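Side-chain contacts in DegV domain-containing protein spr0652 (Streptococcus pneumoniae, PDB 6CNG), which binds the long-chain fatty acid linoleic acid and, as a DegV-family protein, may take part in lipid transport or fatty acid metabolism: residues A[50-55]-A[68-73]; A[57-60]-A[64-67]. All blocks are in the same frame, centred on the assembly; numbering follows the deposited sequence.

Contact 1 (A[50-55]-A[68-73]); sequences LTIQVA and DQMMET. With EIC (linoleic acid), chain C.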
ATOM      1  N   LEU A  50      -2.560   8.153   8.215  1.00 17.19           N
ATOM      2  CA  LEU A  50      -2.842   9.408   7.543  1.00 16.85           C
ATOM      3  C   LEU A  50      -4.265   9.836   7.882  1.00 16.05           C
ATOM      4  O   LEU A  50      -5.036   9.092   8.483  1.00 15.49           O
ATOM      5  CB  LEU A  50      -2.660   9.271   6.026  1.00 15.59           C
ATOM      6  CG  LEU A  50      -1.210   9.403   5.568  1.00 16.65           C
ATOM      7  CD1 LEU A  50      -0.443   8.124   5.746  1.00 15.60           C
ATOM      8  CD2 LEU A  50      -1.111   9.875   4.151  1.00 20.65           C
ATOM      9  N   THR A  51      -4.619  11.039   7.458  1.00 16.28           N
ATOM     10  CA  THR A  51      -5.941  11.568   7.722  1.00 16.66           C
ATOM     11  C   THR A  51      -6.630  11.892   6.414  1.00 12.79           C
ATOM     12  O   THR A  51      -5.986  12.137   5.396  1.00 16.12           O
ATOM     13  CB  THR A  51      -5.876  12.832   8.564  1.00 20.67           C
ATOM     14  OG1 THR A  51      -5.099  13.813   7.877  1.00 22.45           O
ATOM     15  CG2 THR A  51      -5.239  12.541   9.888  1.00 23.79           C
ATOM     16  N   ILE A  52      -7.957  11.878   6.471  1.00 16.65           N
ATOM     17  CA  ILE A  52      -8.823  12.264   5.368  1.00 15.37           C
ATOM     18  C   ILE A  52      -9.832  13.268   5.901  1.00 16.70           C
ATOM     19  O   ILE A  52     -10.591  12.955   6.815  1.00 22.06           O
ATOM     20  CB  ILE A  52      -9.556  11.050   4.784  1.00 20.39           C
ATOM     21  CG1 ILE A  52      -8.532  10.090   4.156  1.00 26.63           C
ATOM     22  CG2 ILE A  52     -10.570  11.488   3.764  1.00 19.80           C
ATOM     23  CD1 ILE A  52      -8.887   8.651   4.290  1.00 28.84           C
ATOM     24  N   GLN A  53      -9.835  14.461   5.340  1.00 17.85           N
ATOM     25  CA  GLN A  53     -10.738  15.522   5.765  1.00 19.65           C
ATOM     26  C   GLN A  53     -11.931  15.575   4.819  1.00 18.32           C
ATOM     27  O   GLN A  53     -11.754  15.732   3.609  1.00 19.22           O
ATOM     28  CB  GLN A  53      -9.985  16.853   5.752  1.00 20.21           C
ATOM     29  CG  GLN A  53     -10.792  18.078   6.234  1.00 33.01           C
ATOM     30  CD  GLN A  53     -10.421  19.398   5.512  1.00 48.26           C
ATOM     31  OE1 GLN A  53     -11.096  19.829   4.563  1.00 51.96           O
ATOM     32  NE2 GLN A  53      -9.351  20.038   5.970  1.00 50.64           N
ATOM     33  N   VAL A  54     -13.139  15.446   5.370  1.00 15.66           N
ATOM     34  CA  VAL A  54     -14.386  15.596   4.623  1.00 15.14           C
ATOM     35  C   VAL A  54     -15.164  16.743   5.245  1.00 15.78           C
ATOM     36  O   VAL A  54     -15.687  16.607   6.351  1.00 19.58           O
ATOM     37  CB  VAL A  54     -15.221  14.316   4.649  1.00 18.27           C
ATOM     38  CG1 VAL A  54     -16.376  14.454   3.747  1.00 18.14           C
ATOM     39  CG2 VAL A  54     -14.368  13.125   4.269  1.00 20.74           C
ATOM     40  N   ALA A  55     -15.273  17.851   4.522  1.00 19.20           N
ATOM     41  CA  ALA A  55     -15.824  19.122   5.042  1.00 20.46           C
ATOM     42  C   ALA A  55     -15.055  19.499   6.311  1.00 19.82           C
ATOM     43  O   ALA A  55     -13.820  19.485   6.282  1.00 21.30           O
ATOM     44  CB  ALA A  55     -17.339  19.034   5.155  1.00 21.73           C
ATOM     45  N   ASP A  68     -16.465   2.362   6.225  1.00 16.16           N
ATOM     46  CA  ASP A  68     -17.690   2.482   5.447  1.00 18.69           C
ATOM     47  C   ASP A  68     -18.400   3.812   5.695  1.00 17.08           C
ATOM     48  O   ASP A  68     -18.957   4.402   4.768  1.00 16.25           O
ATOM     49  CB  ASP A  68     -18.588   1.276   5.710  1.00 25.56           C
ATOM     50  CG  ASP A  68     -18.044  -0.005   5.054  1.00 31.69           C
ATOM     51  OD1 ASP A  68     -17.288   0.119   4.074  1.00 30.34           O
ATOM     52  OD2 ASP A  68     -18.366  -1.131   5.508  1.00 34.78           O
ATOM     53  N   GLN A  69     -18.350   4.320   6.920  1.00 15.96           N
ATOM     54  CA  GLN A  69     -18.996   5.588   7.223  1.00 16.30           C
ATOM     55  C   GLN A  69     -18.205   6.748   6.640  1.00 15.91           C
ATOM     56  O   GLN A  69     -18.778   7.734   6.181  1.00 15.63           O
ATOM     57  CB  GLN A  69     -19.111   5.724   8.738  1.00 25.10           C
ATOM     58  CG  GLN A  69     -19.168   7.136   9.239  1.00 33.54           C
ATOM     59  CD  GLN A  69     -20.331   7.892   8.658  1.00 53.20           C
ATOM     60  OE1 GLN A  69     -20.218   9.078   8.355  1.00 59.98           O
ATOM     61  NE2 GLN A  69     -21.468   7.212   8.501  1.00 61.36           N
ATOM     62  N   MET A  70     -16.888   6.646   6.640  1.00 16.50           N
ATOM     63  CA  MET A  70     -16.075   7.679   6.021  1.00 14.91           C
ATOM     64  C   MET A  70     -16.368   7.791   4.537  1.00 14.39           C
ATOM     65  O   MET A  70     -16.575   8.886   4.003  1.00 14.41           O
ATOM     66  CB  MET A  70     -14.619   7.316   6.243  1.00 17.97           C
ATOM     67  CG  MET A  70     -13.651   8.358   5.783  1.00 23.12           C
ATOM     68  SD  MET A  70     -12.283   7.607   4.945  1.00 38.42           S
ATOM     69  CE  MET A  70     -13.025   7.155   3.420  1.00 27.82           C
ATOM     70  N   MET A  71     -16.385   6.659   3.850  1.00 14.49           N
ATOM     71  CA  MET A  71     -16.631   6.682   2.421  1.00 14.26           C
ATOM     72  C   MET A  71     -18.013   7.244   2.111  1.00 13.99           C
ATOM     73  O   MET A  71     -18.170   8.062   1.198  1.00 15.23           O
ATOM     74  CB  MET A  71     -16.462   5.269   1.866  1.00 13.36           C
ATOM     75  CG  MET A  71     -15.021   4.765   1.949  1.00 15.23           C
ATOM     76  SD  MET A  71     -13.826   5.559   0.843  1.00 19.46           S
ATOM     77  CE  MET A  71     -14.305   4.862  -0.723  1.00 15.97           C
ATOM     78  N   GLU A  72     -19.039   6.795   2.853  1.00 14.78           N
ATOM     79  CA  GLU A  72     -20.397   7.296   2.648  1.00 14.92           C
ATOM     80  C   GLU A  72     -20.430   8.807   2.766  1.00 13.19           C
ATOM     81  O   GLU A  72     -21.049   9.496   1.949  1.00 15.61           O
ATOM     82  CB  GLU A  72     -21.326   6.672   3.696  1.00 16.97           C
ATOM     83  CG  GLU A  72     -22.811   7.047   3.571  1.00 21.12           C
ATOM     84  CD  GLU A  72     -23.727   6.201   4.440  1.00 29.35           C
ATOM     85  OE1 GLU A  72     -24.952   6.441   4.405  1.00 32.00           O
ATOM     86  OE2 GLU A  72     -23.236   5.294   5.146  1.00 36.78           O
ATOM     87  N   THR A  73     -19.745   9.334   3.768  1.00 13.46           N
ATOM     88  CA  THR A  73     -19.694  10.769   3.981  1.00 16.74           C
ATOM     89  C   THR A  73     -18.968  11.454   2.851  1.00 17.60           C
ATOM     90  O   THR A  73     -19.422  12.491   2.359  1.00 16.10           O
ATOM     91  CB  THR A  73     -19.011  11.054   5.309  1.00 16.38           C
ATOM     92  OG1 THR A  73     -19.742  10.402   6.344  1.00 19.47           O
ATOM     93  CG2 THR A  73     -18.965  12.517   5.595  1.00 19.76           C
TER
HETATM   94  C1  EIC C 301      -1.361  12.249   1.418  1.00 14.19           C
HETATM   95  C2  EIC C 301      -1.613  10.827   0.929  1.00 13.81           C
HETATM   96  C3  EIC C 301      -1.735  10.709  -0.573  1.00 14.76           C
HETATM   97  C4  EIC C 301      -1.679   9.268  -1.023  1.00 14.42           C
HETATM   98  C5  EIC C 301      -1.696   9.143  -2.531  1.00 16.08           C
HETATM   99  C6  EIC C 301      -1.524   7.700  -2.991  1.00 19.13           C
HETATM  100  C7  EIC C 301      -2.783   6.841  -2.811  1.00 18.75           C
HETATM  101  C8  EIC C 301      -2.500   5.384  -3.130  1.00 16.27           C
HETATM  102  C9  EIC C 301      -3.744   4.588  -2.810  1.00 16.21           C
HETATM  103  C10 EIC C 301      -4.620   4.282  -3.742  1.00 14.76           C
HETATM  104  C11 EIC C 301      -4.466   4.715  -5.194  1.00 16.94           C
HETATM  105  C12 EIC C 301      -4.748   3.465  -6.017  1.00 18.47           C
HETATM  106  C13 EIC C 301      -3.974   3.012  -6.980  1.00 15.79           C
HETATM  107  C14 EIC C 301      -2.706   3.722  -7.406  1.00 18.26           C
HETATM  108  C15 EIC C 301      -1.506   3.287  -6.568  1.00 16.27           C
HETATM  109  C16 EIC C 301      -0.259   4.009  -7.057  1.00 17.70           C
HETATM  110  C17 EIC C 301       0.919   3.741  -6.167  1.00 14.59           C
HETATM  111  C18 EIC C 301       2.117   4.514  -6.671  1.00 15.71           C
HETATM  112  O1  EIC C 301      -0.204  12.632   1.743  1.00 18.05           O
HETATM  113  O2  EIC C 301      -2.329  13.045   1.494  1.00 19.13           O
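Met70 and Ile52 meet through different choices at chi1: Met70 carries CG anti to the backbone N (chi1 -174°), while Ile52 sets CG1 beside the N (chi1 -65°). From there the methionine bends at both chi2 and chi3, and this folded chain brings its sulfur to the end of the isoleucine's longer branch, with SD 3.6 Å from Ile52 CD1. The two side chains run roughly at right angles, so sulfur and methyl touch at one place rather than lying alongside each other. Here the last part of strand 43-54, the first arm of a beta hairpin, packs against helix 67-76, which the chain reaches just after the second arm, 57-60. One helical turn past Met70, Thr73 makes the other apolar touch with its methyl: CG2 lies 3.7 Å from Val54 CG1. That leaves the Thr73 hydroxyl for its own helix, where OG1 bonds Gln69 O at 2.8 Å, tilted 27° from the carbonyl plane. Gln69 O also takes the helical bond from Thr73 N at 3.1 Å, the two donors arriving on opposite faces of that plane. Phe287 of helix 283-289 also packs on Ile52. At the start of 50-55, Leu50 turns to the lipid instead, its CD2 packing 3.4 Å from C2 of linoleic acid, next to the carboxylate carbon.

Contact 2 (A[57-60]-A[64-67]); sequences QVFV and SLDI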
ATOM      1  N   GLN A  57     -15.012  17.747   9.130  1.00 26.17           N
ATOM      2  CA  GLN A  57     -14.794  16.531   9.906  1.00 20.70           C
ATOM      3  C   GLN A  57     -13.495  15.842   9.477  1.00 20.39           C
ATOM      4  O   GLN A  57     -13.155  15.788   8.294  1.00 18.57           O
ATOM      5  CB  GLN A  57     -15.963  15.558   9.718  1.00 25.93           C
ATOM      6  CG  GLN A  57     -15.851  14.291  10.527  1.00 27.81           C
ATOM      7  CD  GLN A  57     -17.169  13.537  10.635  1.00 38.02           C
ATOM      8  OE1 GLN A  57     -18.074  13.683   9.792  1.00 32.25           O
ATOM      9  NE2 GLN A  57     -17.286  12.718  11.686  1.00 43.46           N
ATOM     10  N   VAL A  58     -12.773  15.303  10.439  1.00 22.08           N
ATOM     11  CA  VAL A  58     -11.513  14.630  10.167  1.00 25.77           C
ATOM     12  C   VAL A  58     -11.625  13.164  10.553  1.00 22.04           C
ATOM     13  O   VAL A  58     -12.138  12.823  11.624  1.00 24.16           O
ATOM     14  CB  VAL A  58     -10.337  15.295  10.897  1.00 22.74           C
ATOM     15  CG1 VAL A  58      -9.115  14.465  10.722  1.00 22.64           C
ATOM     16  CG2 VAL A  58     -10.107  16.678  10.368  1.00 27.16           C
ATOM     17  N   PHE A  59     -11.144  12.304   9.675  1.00 16.13           N
ATOM     18  CA  PHE A  59     -11.118  10.880   9.912  1.00 20.56           C
ATOM     19  C   PHE A  59      -9.662  10.465   9.993  1.00 19.37           C
ATOM     20  O   PHE A  59      -8.855  10.801   9.115  1.00 20.42           O
ATOM     21  CB  PHE A  59     -11.829  10.151   8.783  1.00 18.19           C
ATOM     22  CG  PHE A  59     -13.276  10.515   8.646  1.00 18.54           C
ATOM     23  CD1 PHE A  59     -13.665  11.591   7.869  1.00 17.87           C
ATOM     24  CD2 PHE A  59     -14.260   9.773   9.285  1.00 23.74           C
ATOM     25  CE1 PHE A  59     -14.993  11.914   7.743  1.00 18.73           C
ATOM     26  CE2 PHE A  59     -15.601  10.098   9.157  1.00 21.68           C
ATOM     27  CZ  PHE A  59     -15.968  11.160   8.386  1.00 18.81           C
ATOM     28  N   VAL A  60      -9.319   9.781  11.061  1.00 17.85           N
ATOM     29  CA  VAL A  60      -7.971   9.280  11.241  1.00 19.19           C
ATOM     30  C   VAL A  60      -7.974   7.810  10.869  1.00 16.74           C
ATOM     31  O   VAL A  60      -8.831   7.047  11.326  1.00 14.20           O
ATOM     32  CB  VAL A  60      -7.484   9.504  12.674  1.00 16.95           C
ATOM     33  CG1 VAL A  60      -6.096   8.941  12.821  1.00 20.61           C
ATOM     34  CG2 VAL A  60      -7.496  10.971  12.974  1.00 18.61           C
ATOM     35  N   SER A  64      -9.551   2.037  14.587  1.00 16.29           N
ATOM     36  CA  SER A  64     -10.825   2.553  15.072  1.00 24.16           C
ATOM     37  C   SER A  64     -11.743   3.038  13.948  1.00 22.29           C
ATOM     38  O   SER A  64     -12.961   3.129  14.154  1.00 23.53           O
ATOM     39  CB  SER A  64     -10.566   3.716  16.039  1.00 31.79           C
ATOM     40  OG  SER A  64      -9.432   3.482  16.874  1.00 46.09           O
ATOM     41  N   LEU A  65     -11.197   3.336  12.769  1.00 17.23           N
ATOM     42  CA  LEU A  65     -11.965   4.024  11.748  1.00 14.77           C
ATOM     43  C   LEU A  65     -13.045   3.124  11.169  1.00 16.39           C
ATOM     44  O   LEU A  65     -12.773   2.003  10.720  1.00 18.87           O
ATOM     45  CB  LEU A  65     -11.046   4.500  10.623  1.00 18.60           C
ATOM     46  CG  LEU A  65     -11.750   5.339   9.539  1.00 18.36           C
ATOM     47  CD1 LEU A  65     -12.252   6.663  10.124  1.00 18.49           C
ATOM     48  CD2 LEU A  65     -10.878   5.593   8.368  1.00 18.94           C
ATOM     49  N   ASP A  66     -14.279   3.631  11.163  1.00 17.04           N
ATOM     50  CA  ASP A  66     -15.351   3.031  10.382  1.00 15.85           C
ATOM     51  C   ASP A  66     -15.113   3.467   8.950  1.00 20.63           C
ATOM     52  O   ASP A  66     -15.452   4.591   8.566  1.00 17.19           O
ATOM     53  CB  ASP A  66     -16.712   3.517  10.854  1.00 15.18           C
ATOM     54  CG  ASP A  66     -17.845   2.710  10.276  1.00 21.32           C
ATOM     55  OD1 ASP A  66     -17.631   1.932   9.329  1.00 28.34           O
ATOM     56  OD2 ASP A  66     -18.973   2.836  10.790  1.00 32.02           O
ATOM     57  N   ILE A  67     -14.493   2.590   8.158  1.00 20.76           N
ATOM     58  CA  ILE A  67     -14.174   2.962   6.787  1.00 20.20           C
ATOM     59  C   ILE A  67     -15.450   3.188   5.997  1.00 16.84           C
ATOM     60  O   ILE A  67     -15.528   4.101   5.176  1.00 17.32           O
ATOM     61  CB  ILE A  67     -13.268   1.910   6.123  1.00 17.34           C
ATOM     62  CG1 ILE A  67     -11.975   1.758   6.899  1.00 19.16           C
ATOM     63  CG2 ILE A  67     -12.941   2.327   4.746  1.00 15.77           C
ATOM     64  CD1 ILE A  67     -11.175   0.553   6.503  1.00 18.94           C
TER
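Leu65 stands at about a right angle to Phe59, approaching the ring at its edge and close to its plane rather than over a face. The pair joins the second arm of a beta hairpin, strand 57-60, to the short connection that leads into helix 67-76. One leucine branch does the touching: CD1 sits 3.8 Å from Phe59 CB and equally 3.8 Å from Phe59 CD2, fitted into the angle between the stem of the side chain and the near rim of the ring. With CG of Leu65 anti to the backbone N (chi1 -176°), the branch is carried across to the strand. The same leucine rests on a backbone group as well. Val60 O lies 3.4 Å from Leu65 CB and 3.6 Å from Leu65 CD1, so the carbonyl oxygen is set against aliphatic carbon, and no hydrogen bond joins the two segments. Val60 takes part through this oxygen; its isopropyl group packs instead on Pro49 and Thr51 of the neighbouring strand. Past Leu65 the chain enters the helix, and Ile67 packs on Arg34 and Arg254. Asp66 occupies the N-cap position, where its carboxylate reaches forward to the first turn: OD1 makes a weak hydrogen bond to Gln69 N.

Phe59 is the residue that ties the two contacts together, their centres being 6 Å apart. Its backbone N probably bonds Ile52 O at 3.0 Å across the hairpin, while its ring lies among side chains of contact 1: Met70 CG is 3.6 Å from Phe59 CG, and Val54 CG2 is 3.7 Å from Phe59 CE1. The ring thus touches both strand 43-54 and helix 67-76. Only contact 1 reaches the lipid pocket, through Leu50; the side chain of Phe59 is about 12 Å from linoleic acid. Ser83, a probable palmitate-binding residue, is about 5 Å from Ile52 and 10 Å from Phe59, measured between side chains.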